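Local coordinates for protein lectin CEL-I, N-acetyl-D-galactosamine-specific C-type (Cucumaria echinata, PDB 4WQQ) that binds sugars through calcium as a C-type lectin, naturally specific for N-acetylgalactosamine and here re-engineered to recognise mannose, at residues L72-Y77 and G121-N126; L76-K79 and D84-W87; Y80-F85 and P103-N108. The protein carries 3 engineered substitutions. All coordinates share one frame; numbering follows the deposited sequence.

Interaction 1 of 3, residues L72-Y77 and G121-N126; sequences LWIGLY and GAWNDN. With CA (calcium ion), chain F; MAN (alpha-D-mannopyranose), chain H.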
loop_
_atom_site.group_PDB
_atom_site.type_symbol
_atom_site.label_atom_id
_atom_site.label_comp_id
_atom_site.label_asym_id
_atom_site.label_seq_id
_atom_site.Cartn_x
_atom_site.Cartn_y
_atom_site.Cartn_z
ATOM N N LEU A 72 4.622 3.583 24.813
ATOM C CA LEU A 72 4.289 3.599 23.389
ATOM C C LEU A 72 2.832 3.978 23.208
ATOM O O LEU A 72 1.922 3.215 23.535
ATOM C CB LEU A 72 4.580 2.253 22.758
ATOM C CG LEU A 72 4.318 2.114 21.228
ATOM C CD1 LEU A 72 5.413 2.736 20.401
ATOM C CD2 LEU A 72 4.106 0.706 20.790
ATOM N N TRP A 73 2.569 5.156 22.634
ATOM C CA TRP A 73 1.169 5.472 22.236
ATOM C C TRP A 73 0.556 4.511 21.273
ATOM O O TRP A 73 1.189 4.113 20.265
ATOM C CB TRP A 73 1.093 6.844 21.590
ATOM C CG TRP A 73 1.464 8.022 22.504
ATOM C CD1 TRP A 73 2.350 8.992 22.227
ATOM C CD2 TRP A 73 0.871 8.379 23.771
ATOM N NE1 TRP A 73 2.405 9.909 23.234
ATOM C CE2 TRP A 73 1.521 9.571 24.202
ATOM C CE3 TRP A 73 -0.136 7.804 24.599
ATOM C CZ2 TRP A 73 1.191 10.216 25.432
ATOM C CZ3 TRP A 73 -0.454 8.427 25.789
ATOM C CH2 TRP A 73 0.237 9.653 26.199
ATOM N N ILE A 74 -0.687 4.182 21.564
ATOM C CA ILE A 74 -1.563 3.458 20.653
ATOM C C ILE A 74 -2.827 4.262 20.422
ATOM O O ILE A 74 -3.130 5.236 21.159
ATOM C CB ILE A 74 -1.851 2.004 21.137
ATOM C CG1 ILE A 74 -2.636 2.061 22.471
ATOM C CG2 ILE A 74 -0.547 1.267 21.326
ATOM C CD1 ILE A 74 -2.910 0.717 23.159
ATOM N N GLY A 75 -3.638 3.837 19.458
ATOM C CA GLY A 75 -4.779 4.624 19.044
ATOM C C GLY A 75 -6.029 4.562 19.912
ATOM O O GLY A 75 -7.108 4.802 19.425
ATOM N N LEU A 76 -5.852 4.352 21.204
ATOM C CA LEU A 76 -6.968 4.072 22.125
ATOM C C LEU A 76 -7.214 5.299 22.970
ATOM O O LEU A 76 -6.275 5.885 23.525
ATOM C CB LEU A 76 -6.626 2.873 23.047
ATOM C CG LEU A 76 -7.763 2.229 23.847
ATOM C CD1 LEU A 76 -8.662 1.433 22.972
ATOM C CD2 LEU A 76 -7.213 1.354 24.938
ATOM N N TYR A 77 -8.473 5.743 23.001
ATOM C CA TYR A 77 -8.765 6.924 23.829
ATOM C C TYR A 77 -10.200 6.983 24.307
ATOM O O TYR A 77 -11.119 6.392 23.677
ATOM C CB TYR A 77 -8.349 8.192 23.053
ATOM C CG TYR A 77 -9.211 8.693 21.881
ATOM C CD1 TYR A 77 -9.656 7.891 20.865
ATOM C CD2 TYR A 77 -9.536 10.056 21.801
ATOM C CE1 TYR A 77 -10.441 8.393 19.810
ATOM C CE2 TYR A 77 -10.280 10.567 20.733
ATOM C CZ TYR A 77 -10.723 9.736 19.747
ATOM O OH TYR A 77 -11.463 10.219 18.734
ATOM N N GLY A 121 3.827 -5.414 27.205
ATOM C CA GLY A 121 3.155 -4.189 26.686
ATOM C C GLY A 121 1.813 -3.905 27.266
ATOM O O GLY A 121 0.973 -3.217 26.642
ATOM N N ALA A 122 1.551 -4.396 28.469
ATOM C CA ALA A 122 0.240 -4.145 29.063
ATOM C C ALA A 122 -0.031 -2.602 29.104
ATOM O O ALA A 122 0.860 -1.794 29.307
ATOM C CB ALA A 122 0.160 -4.707 30.481
ATOM N N TRP A 123 -1.302 -2.272 28.874
ATOM C CA TRP A 123 -1.757 -0.944 28.584
ATOM C C TRP A 123 -1.986 -0.105 29.846
ATOM O O TRP A 123 -2.407 -0.602 30.894
ATOM C CB TRP A 123 -3.064 -0.990 27.817
ATOM C CG TRP A 123 -3.106 -1.842 26.579
ATOM C CD1 TRP A 123 -2.081 -2.502 25.998
ATOM C CD2 TRP A 123 -4.255 -2.129 25.817
ATOM N NE1 TRP A 123 -2.508 -3.135 24.876
ATOM C CE2 TRP A 123 -3.849 -2.931 24.745
ATOM C CE3 TRP A 123 -5.578 -1.760 25.915
ATOM C CZ2 TRP A 123 -4.730 -3.360 23.794
ATOM C CZ3 TRP A 123 -6.468 -2.182 24.972
ATOM C CH2 TRP A 123 -6.036 -2.961 23.910
ATOM N N ASN A 124 -1.690 1.204 29.702
ATOM C CA ASN A 124 -2.003 2.227 30.656
ATOM C C ASN A 124 -2.718 3.391 29.923
ATOM O O ASN A 124 -2.463 3.636 28.734
ATOM C CB ASN A 124 -0.723 2.740 31.234
ATOM C CG ASN A 124 -0.938 3.861 32.201
ATOM O OD1 ASN A 124 -1.817 3.830 33.056
ATOM N ND2 ASN A 124 -0.139 4.911 32.036
ATOM N N ASP A 125 -3.616 4.069 30.631
ATOM C CA ASP A 125 -4.121 5.358 30.234
ATOM C C ASP A 125 -3.245 6.470 30.810
ATOM O O ASP A 125 -2.804 6.425 31.981
ATOM C CB ASP A 125 -5.611 5.534 30.562
ATOM C CG ASP A 125 -5.918 5.430 32.079
ATOM O OD1 ASP A 125 -5.123 4.873 32.885
ATOM O OD2 ASP A 125 -7.005 5.857 32.439
ATOM N N ASN A 126 -3.035 7.498 29.992
ATOM C CA ASN A 126 -2.215 8.597 30.439
ATOM C C ASN A 126 -2.830 9.923 29.924
ATOM O O ASN A 126 -3.848 9.941 29.205
ATOM C CB ASN A 126 -0.756 8.362 30.013
ATOM C CG ASN A 126 0.268 8.902 31.031
ATOM O OD1 ASN A 126 0.062 9.957 31.655
ATOM N ND2 ASN A 126 1.407 8.199 31.189
HETATM CA CA CA F . -3.277 5.360 34.158
HETATM C C1 MAN H . 1.441 5.791 37.529
HETATM C C2 MAN H . 0.126 5.074 37.434
HETATM C C3 MAN H . -0.496 5.167 36.048
HETATM C C4 MAN H . -0.423 6.609 35.574
HETATM C C5 MAN H . 1.073 6.991 35.495
HETATM C C6 MAN H . 1.401 8.360 34.952
HETATM O O1 MAN H . 2.321 4.930 36.860
HETATM O O2 MAN H . -0.691 5.775 38.333
HETATM O O3 MAN H . -1.858 4.768 36.176
HETATM O O4 MAN H . -1.071 6.648 34.316
HETATM O O5 MAN H . 1.490 7.084 36.910
HETATM O O6 MAN H . 0.539 9.134 35.762
#

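Interaction 2 of 3, residues L76-K79 and D84-W87; sequences LYDK and DFIW. With CA (calcium ion), chain E.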
loop_
_atom_site.group_PDB
_atom_site.type_symbol
_atom_site.label_atom_id
_atom_site.label_comp_id
_atom_site.label_asym_id
_atom_site.label_seq_id
_atom_site.Cartn_x
_atom_site.Cartn_y
_atom_site.Cartn_z
ATOM N N LEU A 76 -5.852 4.352 21.204
ATOM C CA LEU A 76 -6.968 4.072 22.125
ATOM C C LEU A 76 -7.214 5.299 22.970
ATOM O O LEU A 76 -6.275 5.885 23.525
ATOM C CB LEU A 76 -6.626 2.873 23.047
ATOM C CG LEU A 76 -7.763 2.229 23.847
ATOM C CD1 LEU A 76 -8.662 1.433 22.972
ATOM C CD2 LEU A 76 -7.213 1.354 24.938
ATOM N N TYR A 77 -8.473 5.743 23.001
ATOM C CA TYR A 77 -8.765 6.924 23.829
ATOM C C TYR A 77 -10.200 6.983 24.307
ATOM O O TYR A 77 -11.119 6.392 23.677
ATOM C CB TYR A 77 -8.349 8.192 23.053
ATOM C CG TYR A 77 -9.211 8.693 21.881
ATOM C CD1 TYR A 77 -9.656 7.891 20.865
ATOM C CD2 TYR A 77 -9.536 10.056 21.801
ATOM C CE1 TYR A 77 -10.441 8.393 19.810
ATOM C CE2 TYR A 77 -10.280 10.567 20.733
ATOM C CZ TYR A 77 -10.723 9.736 19.747
ATOM O OH TYR A 77 -11.463 10.219 18.734
ATOM N N ASP A 78 -10.435 7.734 25.412
ATOM C CA ASP A 78 -11.805 7.890 25.917
ATOM C C ASP A 78 -12.210 9.348 26.171
ATOM O O ASP A 78 -12.944 9.660 27.117
ATOM C CB ASP A 78 -12.008 7.033 27.166
ATOM C CG ASP A 78 -11.329 7.611 28.439
ATOM O OD1 ASP A 78 -10.303 8.274 28.362
ATOM O OD2 ASP A 78 -11.804 7.358 29.541
ATOM N N LYS A 79 -11.692 10.238 25.329
ATOM C CA LYS A 79 -12.043 11.630 25.296
ATOM C C LYS A 79 -13.552 11.853 25.185
ATOM O O LYS A 79 -14.085 12.683 25.877
ATOM C CB LYS A 79 -11.370 12.343 24.108
ATOM C CG LYS A 79 -11.708 13.800 24.027
ATOM C CD LYS A 79 -11.033 14.568 22.896
ATOM C CE LYS A 79 -11.769 15.907 22.769
ATOM N NZ LYS A 79 -10.900 16.912 22.144
ATOM N N ASP A 84 -15.116 4.604 28.304
ATOM C CA ASP A 84 -15.498 3.802 27.141
ATOM C C ASP A 84 -14.477 4.056 26.004
ATOM O O ASP A 84 -14.668 4.907 25.148
ATOM C CB ASP A 84 -16.888 4.122 26.677
ATOM C CG ASP A 84 -17.962 3.679 27.632
ATOM O OD1 ASP A 84 -17.715 2.768 28.471
ATOM O OD2 ASP A 84 -19.106 4.227 27.491
ATOM N N PHE A 85 -13.370 3.330 26.060
ATOM C CA PHE A 85 -12.288 3.554 25.110
ATOM C C PHE A 85 -12.691 3.122 23.725
ATOM O O PHE A 85 -13.393 2.135 23.577
ATOM C CB PHE A 85 -11.002 2.847 25.583
ATOM C CG PHE A 85 -10.287 3.611 26.701
ATOM C CD1 PHE A 85 -10.666 3.455 28.014
ATOM C CD2 PHE A 85 -9.284 4.542 26.426
ATOM C CE1 PHE A 85 -10.041 4.182 29.022
ATOM C CE2 PHE A 85 -8.663 5.250 27.420
ATOM C CZ PHE A 85 -9.072 5.094 28.744
ATOM N N ILE A 86 -12.255 3.889 22.728
ATOM C CA ILE A 86 -12.412 3.561 21.334
ATOM C C ILE A 86 -11.038 3.645 20.610
ATOM O O ILE A 86 -10.079 4.282 21.113
ATOM C CB ILE A 86 -13.438 4.480 20.666
ATOM C CG1 ILE A 86 -13.057 5.961 20.802
ATOM C CG2 ILE A 86 -14.848 4.189 21.146
ATOM C CD1 ILE A 86 -13.824 6.873 19.921
ATOM N N TRP A 87 -10.966 2.999 19.418
ATOM C CA TRP A 87 -9.814 3.185 18.519
ATOM C C TRP A 87 -10.008 4.333 17.555
ATOM O O TRP A 87 -11.102 4.448 16.965
ATOM C CB TRP A 87 -9.576 1.922 17.716
ATOM C CG TRP A 87 -9.152 0.689 18.504
ATOM C CD1 TRP A 87 -9.886 -0.497 18.607
ATOM C CD2 TRP A 87 -7.973 0.481 19.249
ATOM N NE1 TRP A 87 -9.224 -1.374 19.367
ATOM C CE2 TRP A 87 -8.039 -0.825 19.790
ATOM C CE3 TRP A 87 -6.848 1.260 19.544
ATOM C CZ2 TRP A 87 -7.031 -1.368 20.599
ATOM C CZ3 TRP A 87 -5.827 0.686 20.351
ATOM C CH2 TRP A 87 -5.904 -0.586 20.830
HETATM CA CA CA E . -10.215 8.699 30.856
HETATM O O HOH W 1 -9.483 6.637 31.712
#

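Interaction 3 of 3, residues Y80-F85 and P103-N108; sequences YNEGDF and PNNHNN. Engineered in segment 103-108: Asn104 (natural residue Asp), His106 (natural residue Trp). With CA (calcium ion), chain E; CA (calcium ion), chain F; CA (calcium ion), chain G; MAN (alpha-D-mannopyranose), chain H.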
loop_
_atom_site.group_PDB
_atom_site.type_symbol
_atom_site.label_atom_id
_atom_site.label_comp_id
_atom_site.label_asym_id
_atom_site.label_seq_id
_atom_site.Cartn_x
_atom_site.Cartn_y
_atom_site.Cartn_z
ATOM N N TYR A 80 -14.230 11.144 24.296
ATOM C CA TYR A 80 -15.646 11.427 24.016
ATOM C C TYR A 80 -16.591 10.824 25.039
ATOM O O TYR A 80 -17.648 11.445 25.374
ATOM C CB TYR A 80 -16.001 11.025 22.563
ATOM C CG TYR A 80 -15.398 12.087 21.653
ATOM C CD1 TYR A 80 -15.966 13.364 21.598
ATOM C CD2 TYR A 80 -14.212 11.862 20.976
ATOM C CE1 TYR A 80 -15.378 14.372 20.865
ATOM C CE2 TYR A 80 -13.601 12.873 20.240
ATOM C CZ TYR A 80 -14.157 14.114 20.214
ATOM O OH TYR A 80 -13.575 15.107 19.480
ATOM N N ASN A 81 -16.230 9.625 25.509
ATOM C CA ASN A 81 -17.005 8.875 26.441
ATOM C C ASN A 81 -16.090 8.301 27.474
ATOM O O ASN A 81 -15.516 7.230 27.271
ATOM C CB ASN A 81 -17.832 7.791 25.763
ATOM C CG ASN A 81 -19.056 8.361 25.092
ATOM O OD1 ASN A 81 -20.126 8.543 25.736
ATOM N ND2 ASN A 81 -18.915 8.701 23.857
ATOM N N GLU A 82 -15.874 9.067 28.541
ATOM C CA GLU A 82 -15.029 8.631 29.637
ATOM C C GLU A 82 -15.323 7.227 30.094
ATOM O O GLU A 82 -16.473 6.900 30.453
ATOM C CB GLU A 82 -15.116 9.609 30.813
ATOM C CG GLU A 82 -14.325 9.266 32.087
ATOM C CD GLU A 82 -12.833 9.185 31.849
ATOM O OE1 GLU A 82 -12.227 8.216 32.382
ATOM O OE2 GLU A 82 -12.323 10.045 31.112
ATOM N N GLY A 83 -14.283 6.396 30.161
ATOM C CA GLY A 83 -14.422 5.008 30.604
ATOM C C GLY A 83 -14.771 4.075 29.467
ATOM O O GLY A 83 -14.627 2.855 29.634
ATOM N N ASP A 84 -15.116 4.604 28.304
ATOM C CA ASP A 84 -15.498 3.802 27.141
ATOM C C ASP A 84 -14.477 4.056 26.004
ATOM O O ASP A 84 -14.668 4.907 25.148
ATOM C CB ASP A 84 -16.888 4.122 26.677
ATOM C CG ASP A 84 -17.962 3.679 27.632
ATOM O OD1 ASP A 84 -17.715 2.768 28.471
ATOM O OD2 ASP A 84 -19.106 4.227 27.491
ATOM N N PHE A 85 -13.370 3.330 26.060
ATOM C CA PHE A 85 -12.288 3.554 25.110
ATOM C C PHE A 85 -12.691 3.122 23.725
ATOM O O PHE A 85 -13.393 2.135 23.577
ATOM C CB PHE A 85 -11.002 2.847 25.583
ATOM C CG PHE A 85 -10.287 3.611 26.701
ATOM C CD1 PHE A 85 -10.666 3.455 28.014
ATOM C CD2 PHE A 85 -9.284 4.542 26.426
ATOM C CE1 PHE A 85 -10.041 4.182 29.022
ATOM C CE2 PHE A 85 -8.663 5.250 27.420
ATOM C CZ PHE A 85 -9.072 5.094 28.744
ATOM N N PRO A 103 -7.702 0.819 33.244
ATOM C CA PRO A 103 -7.391 2.292 33.169
ATOM C C PRO A 103 -7.857 2.953 34.456
ATOM O O PRO A 103 -8.870 2.576 34.992
ATOM C CB PRO A 103 -8.266 2.777 32.007
ATOM C CG PRO A 103 -9.380 1.821 31.934
ATOM C CD PRO A 103 -8.854 0.485 32.413
ATOM N N ASN A 104 -7.081 3.833 35.030
ATOM C CA ASN A 104 -7.486 4.433 36.275
ATOM C C ASN A 104 -7.840 5.898 36.192
ATOM O O ASN A 104 -8.126 6.488 37.209
ATOM C CB ASN A 104 -6.400 4.210 37.316
ATOM C CG ASN A 104 -5.096 4.928 37.019
ATOM O OD1 ASN A 104 -4.890 5.474 35.959
ATOM N ND2 ASN A 104 -4.201 4.886 37.958
ATOM N N ASN A 105 -7.794 6.508 35.001
ATOM C CA ASN A 105 -8.177 7.917 34.830
ATOM C C ASN A 105 -7.530 8.794 35.897
ATOM O O ASN A 105 -8.175 9.641 36.519
ATOM C CB ASN A 105 -9.717 8.060 34.802
ATOM C CG ASN A 105 -10.155 9.341 34.173
ATOM O OD1 ASN A 105 -9.648 9.810 33.107
ATOM N ND2 ASN A 105 -11.122 9.969 34.819
ATOM N N HIS A 106 -6.227 8.593 36.099
ATOM C CA HIS A 106 -5.576 9.142 37.283
ATOM C C HIS A 106 -5.755 10.656 37.323
ATOM O O HIS A 106 -5.746 11.359 36.302
ATOM C CB HIS A 106 -4.093 8.809 37.275
ATOM C CG HIS A 106 -3.370 9.297 38.478
ATOM N ND1 HIS A 106 -3.438 8.638 39.676
ATOM C CD2 HIS A 106 -2.536 10.347 38.660
ATOM C CE1 HIS A 106 -2.671 9.249 40.556
ATOM N NE2 HIS A 106 -2.137 10.307 39.973
ATOM N N ASN A 107 -5.986 11.166 38.536
ATOM C CA ASN A 107 -6.290 12.593 38.674
ATOM C C ASN A 107 -7.397 13.102 37.789
ATOM O O ASN A 107 -7.392 14.276 37.433
ATOM C CB ASN A 107 -5.048 13.404 38.427
ATOM C CG ASN A 107 -4.110 13.326 39.603
ATOM O OD1 ASN A 107 -4.508 12.848 40.676
ATOM N ND2 ASN A 107 -2.874 13.751 39.415
ATOM N N ASN A 108 -8.355 12.228 37.451
ATOM C CA ASN A 108 -9.444 12.552 36.584
ATOM C C ASN A 108 -9.083 13.097 35.225
ATOM O O ASN A 108 -9.873 13.819 34.661
ATOM C CB ASN A 108 -10.407 13.580 37.218
ATOM C CG ASN A 108 -11.132 13.030 38.392
ATOM O OD1 ASN A 108 -12.275 12.615 38.287
ATOM N ND2 ASN A 108 -10.477 13.008 39.518
HETATM CA CA CA E . -10.215 8.699 30.856
HETATM CA CA CA F . -3.277 5.360 34.158
HETATM CA CA CA G . -11.779 12.297 30.404
HETATM C C1 MAN H . 1.441 5.791 37.529
HETATM C C2 MAN H . 0.126 5.074 37.434
HETATM C C3 MAN H . -0.496 5.167 36.048
HETATM C C4 MAN H . -0.423 6.609 35.574
HETATM C C5 MAN H . 1.073 6.991 35.495
HETATM C C6 MAN H . 1.401 8.360 34.952
HETATM O O1 MAN H . 2.321 4.930 36.860
HETATM O O2 MAN H . -0.691 5.775 38.333
HETATM O O3 MAN H . -1.858 4.768 36.176
HETATM O O4 MAN H . -1.071 6.648 34.316
HETATM O O5 MAN H . 1.490 7.084 36.910
HETATM O O6 MAN H . 0.539 9.134 35.762
HETATM O O HOH W 2 -10.726 12.174 32.625
HETATM O O HOH W 1 -9.483 6.637 31.712
HETATM O O HOH W 3 -13.388 11.766 28.865
#

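Interaction 1 of 3, residues L72-Y77 and G121-N126
Calcium and Asn124 both hold mannose O4 at strand 123-126, which packs through Trp123 and Asn126 against 72-77: calcium lies 2.6 Å from O4, and Asn124 ND2 donates to O4 over 3.0 Å at an N-H...O angle of 150°. Glu110 also bonds the sugar. With CG anti to its backbone N (chi1 177°), Asn124 turns one amide end to each partner, OD1 binding the same calcium at 2.4 Å. Asp125 chelates that ion through both its backbone O and OD1, the latter at 2.3 Å, while its OD2 accepts from Asn105 N.

Against 72-77 the strand packs through apolar atoms, without a hydrogen bond between the segments. Ile74 CD1 stands squarely over the Trp123 indole, 4.0 Å from the centroid of the five-membered ring and 8° off its normal, a CH-pi contact. Leu76 CD2 comes in obliquely to the benzo part, 3.6 Å from Trp123 CZ3. The indole is also tied at its polar end, NE1 donating to Gln55. At the far end of the strand, Trp73 CH2 reaches Asn126 CB at 4.1 Å; the Asn126 amide, bonded through ND2 to Gln114, lies beside mannose C6. Trp123-Asn124-Asp125 is thus the WND motif of C-type lectins, its Trp anchored in the core and its Asn and Asp in the calcium-dependent sugar site.

Interaction 2 of 3, residues L76-K79 and D84-W87
Two first torsions stack Asp78 on Phe85: chi1 of 75° tucks Asp78 CG between its own backbone N and carbonyl carbon, while Phe85 CG lies anti to its carbonyl carbon, beside the N (chi1 -78°). Asp78 CB then sits over the middle of the phenyl face, 3.6 Å from the ring centroid, and the carboxylate continues along that face with its plane only 10° from that of the ring. Asp78 CG approaches Phe85 CZ to 3.4 Å. Past the rim of the ring, on the Asp78 side, both carboxylate oxygens chelate one calcium ion, each of Asp78 OD1 and OD2 at 2.5 Å, and OD2 also accepts from Gly83 N. The carboxylate's rotation is therefore set by the metal and a backbone N-H, with the phenyl face against one of its sides.

The backbone frame is a beta hairpin of strands 71-77 and 86-87, whose connecting loop also supplies Glu82 to this calcium site of the C-type lectin fold. Tyr77 and Ile86 form an antiparallel hydrogen-bonded pair: Tyr77 N donates to Ile86 O at 2.9 Å, and Ile86 N returns a bond of 2.9 Å to Tyr77 O. Their side chains share one face of the sheet, where Tyr77 CE1 comes 3.7 Å from Ile86 CG1, the Ile86 carbonyl O lying at the ring edge, near its plane. Tyr77 also stacks on Trp25.

Leu76 and Trp87, the adjoining non-hydrogen-bonded pair, point to the other, buried face. Leu76 CD1 lies directly above the six-membered ring of Trp87, 3.7 Å from its centroid. Phe85 meets the same leucine, CB 3.7 Å from Leu76 CG, the two side chains crossing at about a right angle.

Interaction 3 of 3, residues Y80-F85 and P103-N108
The calcium sites of the long C-type lectin loop join 80-85 to 103-108, with Glu82 and Asn105 meeting at one ion from opposite directions. Glu82 chelates that ion through OE1 and OE2, the latter at 2.5 Å, and Asn105 OD1 adds a third ligand at 2.6 Å; Asp78, Glu110 and Asp111 supply further ones. A bend at chi2 (61°) turns the Glu82 carboxylate inward, so that OE1 comes 3.2 Å from Asn105 ND2, at an angle too poor for a hydrogen bond. Glu82 OE2 also bridges to a second calcium at 2.4 Å. A water on that second ion donates to Asn105 OD1 over 2.6 Å.

The apolar part of the contact is small: Phe85 CE1 touches Pro103 CB at 3.7 Å. This cis proline sits in the engineered Glu102-Pro103-Asn104 (EPN) sequence of mannose-type C-type lectin sites; Asn104 turns away, its OD1 binding the sugar-site calcium at 2.4 Å and its ND2 making a weak hydrogen bond to mannose O3. With no direct hydrogen bond between the segments, the polar link depends on shared metal; the shared calcium probably offsets the closeness of Glu82 OE1 and Asn105 OD1, and its loss would probably weaken the junction.

Overall arrangement
Interaction 1 is the core contact: all its touching residues are buried, and hydrophobic packing holds it. Interaction 2 is partly buried and uses the same strand 71-77, continuing past its corner into a hairpin with backbone hydrogen bonds. Interaction 3, at the surface, joins two loops mainly through metal. Direct packing connects the first two, with Trp123 CH2 3.8 Å from Trp87 CZ2. Interactions 2 and 3 share Phe85 and one calcium ion, whereas interactions 1 and 3 supply ligands to the sugar-site calcium and both touch mannose. Asp125 links these last two, its OD1 probably bonding to Asn104 N. Between the segments, the link changes from apolar in interaction 1, through backbone hydrogen bonds, to shared metal at the surface.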